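Local coordinates for DUF115 domain-containing protein (Magnetospirillum magneticum AMB-1, PDB 5MU5) that is a Maf glycosyltransferase involved in bacterial flagella formation, probably by transferring sugar to flagellin, at residues Met26-Leu39 with Pro152-Val164. Sequence-based numbering, arbitrary orientation.
Sequences MGERLRVHRPQSNL and PNFDFLYHSLSTV
F154 and H33 both carry CG trans to the backbone N (chi1 -168° and -177°), and these torsions bring the two rings together, CD2 of F154 lying 3.5 Å from ND1 of H33. The edge of the phenyl ring points at the imidazole face in a T-shaped pair, centroids 4.7 Å apart. The phenyl ring serves a second partner with a face: the extended R29 side chain lays its guanidinium flat upon it, a cation-pi stack with CZ of R29 3.9 Å from the ring centroid of F154. M26 brings SD to the phenyl edge, a Met-aromatic contact, while CD2 of L30 touches CZ of F154 (3.6 Å) and also reaches Y158.

H33 also joins the cluster to a polar network. NE2 of H33 donates in its ring plane to OD1 of D155 (2.7 Å), arriving from above the carboxylate plane. The other oxygen, OD2, receives both N and OG of S37, the hydroxyl at 2.7 Å on the anti side; that same OG accepts from NE2 of H159. Replacing D155 by an alanine removes both oxygens and would probably leave NE2 of H33 and the N and OG of S37 without their acceptor, with the loop 33-37 less firmly held.

Segments 26-32 and 154-160 of the two helices cross nearly at right angles (-87°), their axes 10.3 Å apart at closest approach. The whole illustrates a carboxylate on a helix's first turn, behind the N-cap N153, that holds a helix-to-strand loop through the loop's side chains and a backbone N-H, here within the Maf N-terminal domain.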
ATOM      1  N   MET A  26      -2.223 -26.599  -7.847  1.00 42.05           N
ATOM      2  CA  MET A  26      -0.942 -26.873  -8.476  1.00 41.44           C
ATOM      3  C   MET A  26      -0.785 -28.383  -8.685  1.00 40.55           C
ATOM      4  O   MET A  26      -0.289 -28.842  -9.726  1.00 38.14           O
ATOM      5  CB  MET A  26       0.188 -26.358  -7.593  1.00 43.98           C
ATOM      6  CG  MET A  26       1.569 -26.466  -8.221  1.00 46.34           C
ATOM      7  SD  MET A  26       1.726 -25.444  -9.698  1.00 52.13           S
ATOM      8  CE  MET A  26       1.551 -23.795  -9.004  1.00 48.61           C
ATOM      9  N   GLY A  27      -1.214 -29.139  -7.678  1.00 38.94           N
ATOM     10  CA  GLY A  27      -1.191 -30.590  -7.720  1.00 40.12           C
ATOM     11  C   GLY A  27      -2.035 -31.083  -8.871  1.00 41.69           C
ATOM     12  O   GLY A  27      -1.620 -31.982  -9.599  1.00 38.96           O
ATOM     13  N   GLU A  28      -3.203 -30.471  -9.067  1.00 43.27           N
ATOM     14  CA  GLU A  28      -4.094 -30.938 -10.123  1.00 47.93           C
ATOM     15  C   GLU A  28      -3.448 -30.679 -11.488  1.00 46.10           C
ATOM     16  O   GLU A  28      -3.488 -31.505 -12.388  1.00 46.67           O
ATOM     17  CB  GLU A  28      -5.481 -30.300 -10.012  1.00 49.70           C
ATOM     18  CG  GLU A  28      -6.522 -30.894 -10.956  1.00 55.57           C
ATOM     19  CD  GLU A  28      -6.595 -32.425 -10.930  1.00 58.42           C
ATOM     20  OE1 GLU A  28      -6.583 -33.020  -9.830  1.00 60.78           O
ATOM     21  OE2 GLU A  28      -6.677 -33.038 -12.022  1.00 60.12           O
ATOM     22  N   ARG A  29      -2.788 -29.552 -11.602  1.00 44.12           N
ATOM     23  CA  ARG A  29      -2.111 -29.210 -12.821  1.00 45.44           C
ATOM     24  C   ARG A  29      -0.923 -30.153 -13.078  1.00 43.93           C
ATOM     25  O   ARG A  29      -0.729 -30.634 -14.191  1.00 44.51           O
ATOM     26  CB  ARG A  29      -1.669 -27.754 -12.733  1.00 48.75           C
ATOM     27  CG  ARG A  29      -1.104 -27.249 -14.027  1.00 52.92           C
ATOM     28  CD  ARG A  29      -0.746 -25.793 -13.945  1.00 54.92           C
ATOM     29  NE  ARG A  29       0.009 -25.425 -15.139  1.00 57.76           N
ATOM     30  CZ  ARG A  29       0.564 -24.233 -15.330  1.00 55.10           C
ATOM     31  NH1 ARG A  29       0.444 -23.277 -14.409  1.00 48.87           N
ATOM     32  NH2 ARG A  29       1.229 -24.005 -16.454  1.00 54.37           N
ATOM     33  N   LEU A  30      -0.131 -30.421 -12.052  1.00 41.48           N
ATOM     34  CA  LEU A  30       0.938 -31.411 -12.176  1.00 41.68           C
ATOM     35  C   LEU A  30       0.443 -32.805 -12.586  1.00 40.72           C
ATOM     36  O   LEU A  30       1.112 -33.497 -13.361  1.00 40.89           O
ATOM     37  CB  LEU A  30       1.698 -31.540 -10.858  1.00 41.70           C
ATOM     38  CG  LEU A  30       2.633 -30.367 -10.579  1.00 42.82           C
ATOM     39  CD1 LEU A  30       3.062 -30.340  -9.120  1.00 41.50           C
ATOM     40  CD2 LEU A  30       3.853 -30.435 -11.499  1.00 42.80           C
ATOM     41  N   ARG A  31      -0.714 -33.216 -12.068  1.00 38.78           N
ATOM     42  CA  ARG A  31      -1.242 -34.550 -12.331  1.00 40.05           C
ATOM     43  C   ARG A  31      -1.507 -34.766 -13.823  1.00 41.82           C
ATOM     44  O   ARG A  31      -1.225 -35.825 -14.338  1.00 42.14           O
ATOM     45  CB  ARG A  31      -2.549 -34.784 -11.540  1.00 40.04           C
ATOM     46  CG  ARG A  31      -2.994 -36.231 -11.449  1.00 41.16           C
ATOM     47  CD  ARG A  31      -4.330 -36.419 -10.711  1.00 43.07           C
ATOM     48  NE  ARG A  31      -5.405 -35.786 -11.473  1.00 43.83           N
ATOM     49  CZ  ARG A  31      -6.144 -36.380 -12.396  1.00 44.13           C
ATOM     50  NH1 ARG A  31      -6.021 -37.682 -12.647  1.00 46.74           N
ATOM     51  NH2 ARG A  31      -7.042 -35.666 -13.048  1.00 44.26           N
ATOM     52  N   VAL A  32      -2.052 -33.759 -14.511  1.00 43.84           N
ATOM     53  CA  VAL A  32      -2.440 -33.918 -15.923  1.00 46.99           C
ATOM     54  C   VAL A  32      -1.439 -33.335 -16.920  1.00 46.64           C
ATOM     55  O   VAL A  32      -1.680 -33.383 -18.110  1.00 48.24           O
ATOM     56  CB  VAL A  32      -3.846 -33.310 -16.214  1.00 48.05           C
ATOM     57  CG1 VAL A  32      -4.918 -34.025 -15.407  1.00 49.48           C
ATOM     58  CG2 VAL A  32      -3.887 -31.810 -15.934  1.00 46.17           C
ATOM     59  N   HIS A  33      -0.325 -32.786 -16.449  1.00 47.50           N
ATOM     60  CA  HIS A  33       0.622 -32.121 -17.344  1.00 48.50           C
ATOM     61  C   HIS A  33       1.365 -33.139 -18.203  1.00 51.99           C
ATOM     62  O   HIS A  33       1.737 -34.204 -17.724  1.00 52.34           O
ATOM     63  CB  HIS A  33       1.610 -31.273 -16.543  1.00 47.65           C
ATOM     64  CG  HIS A  33       2.576 -30.509 -17.387  1.00 48.90           C
ATOM     65  ND1 HIS A  33       2.209 -29.401 -18.127  1.00 50.36           N
ATOM     66  CD2 HIS A  33       3.904 -30.680 -17.597  1.00 49.44           C
ATOM     67  CE1 HIS A  33       3.268 -28.936 -18.769  1.00 50.09           C
ATOM     68  NE2 HIS A  33       4.310 -29.692 -18.462  1.00 50.39           N
ATOM     69  N   ARG A  34       1.534 -32.805 -19.483  1.00 56.40           N
ATOM     70  CA  ARG A  34       2.306 -33.606 -20.432  1.00 58.82           C
ATOM     71  C   ARG A  34       3.494 -32.755 -20.886  1.00 54.57           C
ATOM     72  O   ARG A  34       3.364 -31.941 -21.780  1.00 54.22           O
ATOM     73  CB  ARG A  34       1.449 -33.982 -21.649  1.00 62.99           C
ATOM     74  CG  ARG A  34       0.182 -34.779 -21.345  1.00 68.84           C
ATOM     75  CD  ARG A  34       0.460 -36.167 -20.772  1.00 73.43           C
ATOM     76  NE  ARG A  34       1.425 -36.939 -21.568  1.00 81.48           N
ATOM     77  CZ  ARG A  34       1.167 -37.542 -22.735  1.00 85.13           C
ATOM     78  NH1 ARG A  34      -0.035 -37.475 -23.300  1.00 84.75           N
ATOM     79  NH2 ARG A  34       2.133 -38.212 -23.359  1.00 87.68           N
ATOM     80  N   PRO A  35       4.664 -32.946 -20.288  1.00 53.57           N
ATOM     81  CA  PRO A  35       5.764 -32.047 -20.656  1.00 54.83           C
ATOM     82  C   PRO A  35       6.235 -32.198 -22.104  1.00 58.66           C
ATOM     83  O   PRO A  35       6.122 -33.276 -22.680  1.00 59.76           O
ATOM     84  CB  PRO A  35       6.885 -32.468 -19.707  1.00 53.39           C
ATOM     85  CG  PRO A  35       6.621 -33.910 -19.450  1.00 54.37           C
ATOM     86  CD  PRO A  35       5.127 -34.101 -19.504  1.00 54.41           C
ATOM     87  N   GLN A  36       6.736 -31.113 -22.681  1.00 61.07           N
ATOM     88  CA  GLN A  36       7.358 -31.159 -23.998  1.00 64.50           C
ATOM     89  C   GLN A  36       8.822 -31.566 -23.864  1.00 62.31           C
ATOM     90  O   GLN A  36       9.400 -32.122 -24.784  1.00 68.91           O
ATOM     91  CB  GLN A  36       7.306 -29.796 -24.671  1.00 70.37           C
ATOM     92  CG  GLN A  36       5.919 -29.330 -25.069  1.00 78.01           C
ATOM     93  CD  GLN A  36       5.906 -27.860 -25.469  1.00 86.59           C
ATOM     94  OE1 GLN A  36       6.654 -27.040 -24.915  1.00 88.54           O
ATOM     95  NE2 GLN A  36       5.045 -27.516 -26.423  1.00 91.40           N
ATOM     96  N   SER A  37       9.431 -31.265 -22.728  1.00 57.81           N
ATOM     97  CA  SER A  37      10.839 -31.575 -22.513  1.00 56.33           C
ATOM     98  C   SER A  37      10.986 -32.965 -21.943  1.00 56.76           C
ATOM     99  O   SER A  37      10.004 -33.565 -21.520  1.00 58.50           O
ATOM    100  CB  SER A  37      11.485 -30.546 -21.582  1.00 55.04           C
ATOM    101  OG  SER A  37      10.716 -30.370 -20.413  1.00 54.29           O
ATOM    102  N   ASN A  38      12.216 -33.472 -21.944  1.00 56.63           N
ATOM    103  CA  ASN A  38      12.507 -34.832 -21.487  1.00 58.22           C
ATOM    104  C   ASN A  38      13.419 -34.830 -20.283  1.00 57.71           C
ATOM    105  O   ASN A  38      14.379 -34.074 -20.234  1.00 57.32           O
ATOM    106  CB  ASN A  38      13.191 -35.639 -22.601  1.00 61.02           C
ATOM    107  CG  ASN A  38      12.305 -35.836 -23.803  1.00 62.54           C
ATOM    108  OD1 ASN A  38      11.163 -36.279 -23.680  1.00 64.38           O
ATOM    109  ND2 ASN A  38      12.825 -35.521 -24.977  1.00 64.64           N
ATOM    110  N   LEU A  39      13.118 -35.681 -19.310  1.00 59.70           N
ATOM    111  CA  LEU A  39      13.984 -35.854 -18.160  1.00 58.79           C
ATOM    112  C   LEU A  39      14.919 -36.983 -18.534  1.00 61.75           C
ATOM    113  O   LEU A  39      14.457 -38.081 -18.821  1.00 65.31           O
ATOM    114  CB  LEU A  39      13.179 -36.220 -16.915  1.00 58.40           C
ATOM    115  CG  LEU A  39      13.985 -36.257 -15.612  1.00 57.85           C
ATOM    116  CD1 LEU A  39      14.474 -34.866 -15.265  1.00 55.31           C
ATOM    117  CD2 LEU A  39      13.168 -36.835 -14.467  1.00 56.85           C
ATOM    118  N   PRO A 152       9.368 -19.927 -14.498  1.00 42.13           N
ATOM    119  CA  PRO A 152       8.646 -19.636 -15.740  1.00 42.80           C
ATOM    120  C   PRO A 152       8.285 -20.864 -16.570  1.00 41.26           C
ATOM    121  O   PRO A 152       7.351 -20.824 -17.363  1.00 39.80           O
ATOM    122  CB  PRO A 152       9.652 -18.803 -16.533  1.00 44.15           C
ATOM    123  CG  PRO A 152      10.530 -18.200 -15.499  1.00 44.64           C
ATOM    124  CD  PRO A 152      10.679 -19.257 -14.467  1.00 41.84           C
ATOM    125  N   ASN A 153       9.064 -21.926 -16.422  1.00 41.20           N
ATOM    126  CA  ASN A 153       8.860 -23.125 -17.223  1.00 42.92           C
ATOM    127  C   ASN A 153       8.258 -24.217 -16.349  1.00 40.46           C
ATOM    128  O   ASN A 153       8.930 -24.776 -15.489  1.00 38.10           O
ATOM    129  CB  ASN A 153      10.182 -23.552 -17.848  1.00 43.55           C
ATOM    130  CG  ASN A 153      10.007 -24.636 -18.902  1.00 48.20           C
ATOM    131  OD1 ASN A 153       9.055 -25.404 -18.871  1.00 49.37           O
ATOM    132  ND2 ASN A 153      10.940 -24.706 -19.831  1.00 50.24           N
ATOM    133  N   PHE A 154       6.975 -24.482 -16.565  1.00 41.43           N
ATOM    134  CA  PHE A 154       6.253 -25.461 -15.778  1.00 42.45           C
ATOM    135  C   PHE A 154       6.834 -26.860 -15.901  1.00 42.14           C
ATOM    136  O   PHE A 154       6.696 -27.662 -14.984  1.00 43.11           O
ATOM    137  CB  PHE A 154       4.781 -25.484 -16.159  1.00 44.03           C
ATOM    138  CG  PHE A 154       3.930 -26.268 -15.195  1.00 46.24           C
ATOM    139  CD1 PHE A 154       3.559 -25.714 -13.987  1.00 44.54           C
ATOM    140  CD2 PHE A 154       3.514 -27.565 -15.491  1.00 46.98           C
ATOM    141  CE1 PHE A 154       2.775 -26.426 -13.100  1.00 45.73           C
ATOM    142  CE2 PHE A 154       2.743 -28.282 -14.601  1.00 46.40           C
ATOM    143  CZ  PHE A 154       2.375 -27.712 -13.400  1.00 45.52           C
ATOM    144  N   ASP A 155       7.480 -27.156 -17.026  1.00 42.09           N
ATOM    145  CA  ASP A 155       8.135 -28.447 -17.183  1.00 44.78           C
ATOM    146  C   ASP A 155       9.152 -28.710 -16.098  1.00 42.92           C
ATOM    147  O   ASP A 155       9.255 -29.831 -15.601  1.00 43.82           O
ATOM    148  CB  ASP A 155       8.810 -28.583 -18.552  1.00 48.69           C
ATOM    149  CG  ASP A 155       7.815 -28.842 -19.673  1.00 52.12           C
ATOM    150  OD1 ASP A 155       6.588 -28.629 -19.476  1.00 50.52           O
ATOM    151  OD2 ASP A 155       8.276 -29.283 -20.751  1.00 55.92           O
ATOM    152  N   PHE A 156       9.902 -27.685 -15.724  1.00 40.64           N
ATOM    153  CA  PHE A 156      10.916 -27.843 -14.694  1.00 40.90           C
ATOM    154  C   PHE A 156      10.302 -28.231 -13.351  1.00 40.37           C
ATOM    155  O   PHE A 156      10.825 -29.091 -12.653  1.00 39.61           O
ATOM    156  CB  PHE A 156      11.775 -26.579 -14.544  1.00 40.69           C
ATOM    157  CG  PHE A 156      12.586 -26.226 -15.777  1.00 43.35           C
ATOM    158  CD1 PHE A 156      12.770 -27.139 -16.821  1.00 44.21           C
ATOM    159  CD2 PHE A 156      13.225 -24.984 -15.865  1.00 43.33           C
ATOM    160  CE1 PHE A 156      13.528 -26.799 -17.931  1.00 46.48           C
ATOM    161  CE2 PHE A 156      13.984 -24.644 -16.980  1.00 44.03           C
ATOM    162  CZ  PHE A 156      14.135 -25.551 -18.010  1.00 45.13           C
ATOM    163  N   LEU A 157       9.196 -27.604 -12.991  1.00 39.26           N
ATOM    164  CA  LEU A 157       8.516 -27.980 -11.756  1.00 40.96           C
ATOM    165  C   LEU A 157       8.052 -29.432 -11.865  1.00 39.75           C
ATOM    166  O   LEU A 157       8.229 -30.219 -10.940  1.00 40.50           O
ATOM    167  CB  LEU A 157       7.314 -27.072 -11.488  1.00 39.26           C
ATOM    168  CG  LEU A 157       6.510 -27.455 -10.245  1.00 39.95           C
ATOM    169  CD1 LEU A 157       7.332 -27.251  -8.971  1.00 40.39           C
ATOM    170  CD2 LEU A 157       5.215 -26.655 -10.191  1.00 38.59           C
ATOM    171  N   TYR A 158       7.470 -29.771 -13.011  1.00 39.75           N
ATOM    172  CA  TYR A 158       6.969 -31.112 -13.249  1.00 41.92           C
ATOM    173  C   TYR A 158       8.072 -32.148 -13.121  1.00 42.17           C
ATOM    174  O   TYR A 158       7.894 -33.132 -12.434  1.00 43.41           O
ATOM    175  CB  TYR A 158       6.306 -31.196 -14.625  1.00 43.73           C
ATOM    176  CG  TYR A 158       5.809 -32.572 -14.967  1.00 44.42           C
ATOM    177  CD1 TYR A 158       4.562 -33.005 -14.534  1.00 44.43           C
ATOM    178  CD2 TYR A 158       6.587 -33.451 -15.717  1.00 47.31           C
ATOM    179  CE1 TYR A 158       4.110 -34.270 -14.838  1.00 46.13           C
ATOM    180  CE2 TYR A 158       6.145 -34.728 -16.017  1.00 46.46           C
ATOM    181  CZ  TYR A 158       4.890 -35.119 -15.586  1.00 47.94           C
ATOM    182  OH  TYR A 158       4.410 -36.373 -15.875  1.00 50.21           O
ATOM    183  N   HIS A 159       9.220 -31.915 -13.763  1.00 43.48           N
ATOM    184  CA  HIS A 159      10.360 -32.836 -13.658  1.00 42.30           C
ATOM    185  C   HIS A 159      10.976 -32.832 -12.279  1.00 40.73           C
ATOM    186  O   HIS A 159      11.572 -33.826 -11.898  1.00 39.78           O
ATOM    187  CB  HIS A 159      11.470 -32.482 -14.645  1.00 44.40           C
ATOM    188  CG  HIS A 159      11.089 -32.657 -16.068  1.00 46.82           C
ATOM    189  ND1 HIS A 159      10.540 -33.824 -16.544  1.00 52.11           N
ATOM    190  CD2 HIS A 159      11.195 -31.827 -17.133  1.00 49.43           C
ATOM    191  CE1 HIS A 159      10.316 -33.707 -17.842  1.00 52.19           C
ATOM    192  NE2 HIS A 159      10.712 -32.507 -18.226  1.00 51.40           N
ATOM    193  N   SER A 160      10.874 -31.705 -11.556  1.00 39.45           N
ATOM    194  CA  SER A 160      11.426 -31.580 -10.190  1.00 40.25           C
ATOM    195  C   SER A 160      10.784 -32.573  -9.206  1.00 43.18           C
ATOM    196  O   SER A 160      11.326 -32.817  -8.105  1.00 43.12           O
ATOM    197  CB  SER A 160      11.259 -30.161  -9.634  1.00 39.03           C
ATOM    198  OG  SER A 160       9.938 -29.967  -9.148  1.00 40.36           O
ATOM    199  N   LEU A 161       9.625 -33.121  -9.596  1.00 43.39           N
ATOM    200  CA  LEU A 161       8.981 -34.180  -8.823  1.00 45.48           C
ATOM    201  C   LEU A 161       9.881 -35.407  -8.711  1.00 45.39           C
ATOM    202  O   LEU A 161       9.754 -36.175  -7.768  1.00 45.52           O
ATOM    203  CB  LEU A 161       7.650 -34.604  -9.444  1.00 45.67           C
ATOM    204  CG  LEU A 161       6.548 -33.558  -9.519  1.00 46.67           C
ATOM    205  CD1 LEU A 161       5.258 -34.242  -9.932  1.00 48.87           C
ATOM    206  CD2 LEU A 161       6.356 -32.800  -8.221  1.00 45.75           C
ATOM    207  N   SER A 162      10.777 -35.582  -9.675  1.00 45.55           N
ATOM    208  CA  SER A 162      11.741 -36.666  -9.627  1.00 48.67           C
ATOM    209  C   SER A 162      12.962 -36.373  -8.764  1.00 48.82           C
ATOM    210  O   SER A 162      13.683 -37.291  -8.398  1.00 51.78           O
ATOM    211  CB  SER A 162      12.214 -37.013 -11.042  1.00 47.85           C
ATOM    212  OG  SER A 162      11.128 -37.472 -11.814  1.00 47.56           O
ATOM    213  N   THR A 163      13.197 -35.111  -8.428  1.00 49.22           N
ATOM    214  CA  THR A 163      14.479 -34.715  -7.823  1.00 50.31           C
ATOM    215  C   THR A 163      14.440 -33.977  -6.494  1.00 49.35           C
ATOM    216  O   THR A 163      15.425 -33.987  -5.777  1.00 53.24           O
ATOM    217  CB  THR A 163      15.299 -33.837  -8.801  1.00 49.73           C
ATOM    218  OG1 THR A 163      14.470 -32.808  -9.351  1.00 49.80           O
ATOM    219  CG2 THR A 163      15.840 -34.667  -9.933  1.00 52.53           C
ATOM    220  N   VAL A 164      13.332 -33.330  -6.167  1.00 46.67           N
ATOM    221  CA  VAL A 164      13.240 -32.575  -4.937  1.00 43.31           C
ATOM    222  C   VAL A 164      12.389 -33.329  -3.928  1.00 44.93           C
ATOM    223  O   VAL A 164      11.449 -34.010  -4.304  1.00 45.72           O
ATOM    224  CB  VAL A 164      12.583 -31.230  -5.217  1.00 42.22           C
ATOM    225  CG1 VAL A 164      12.395 -30.434  -3.940  1.00 42.72           C
ATOM    226  CG2 VAL A 164      13.414 -30.454  -6.218  1.00 44.33           C
TER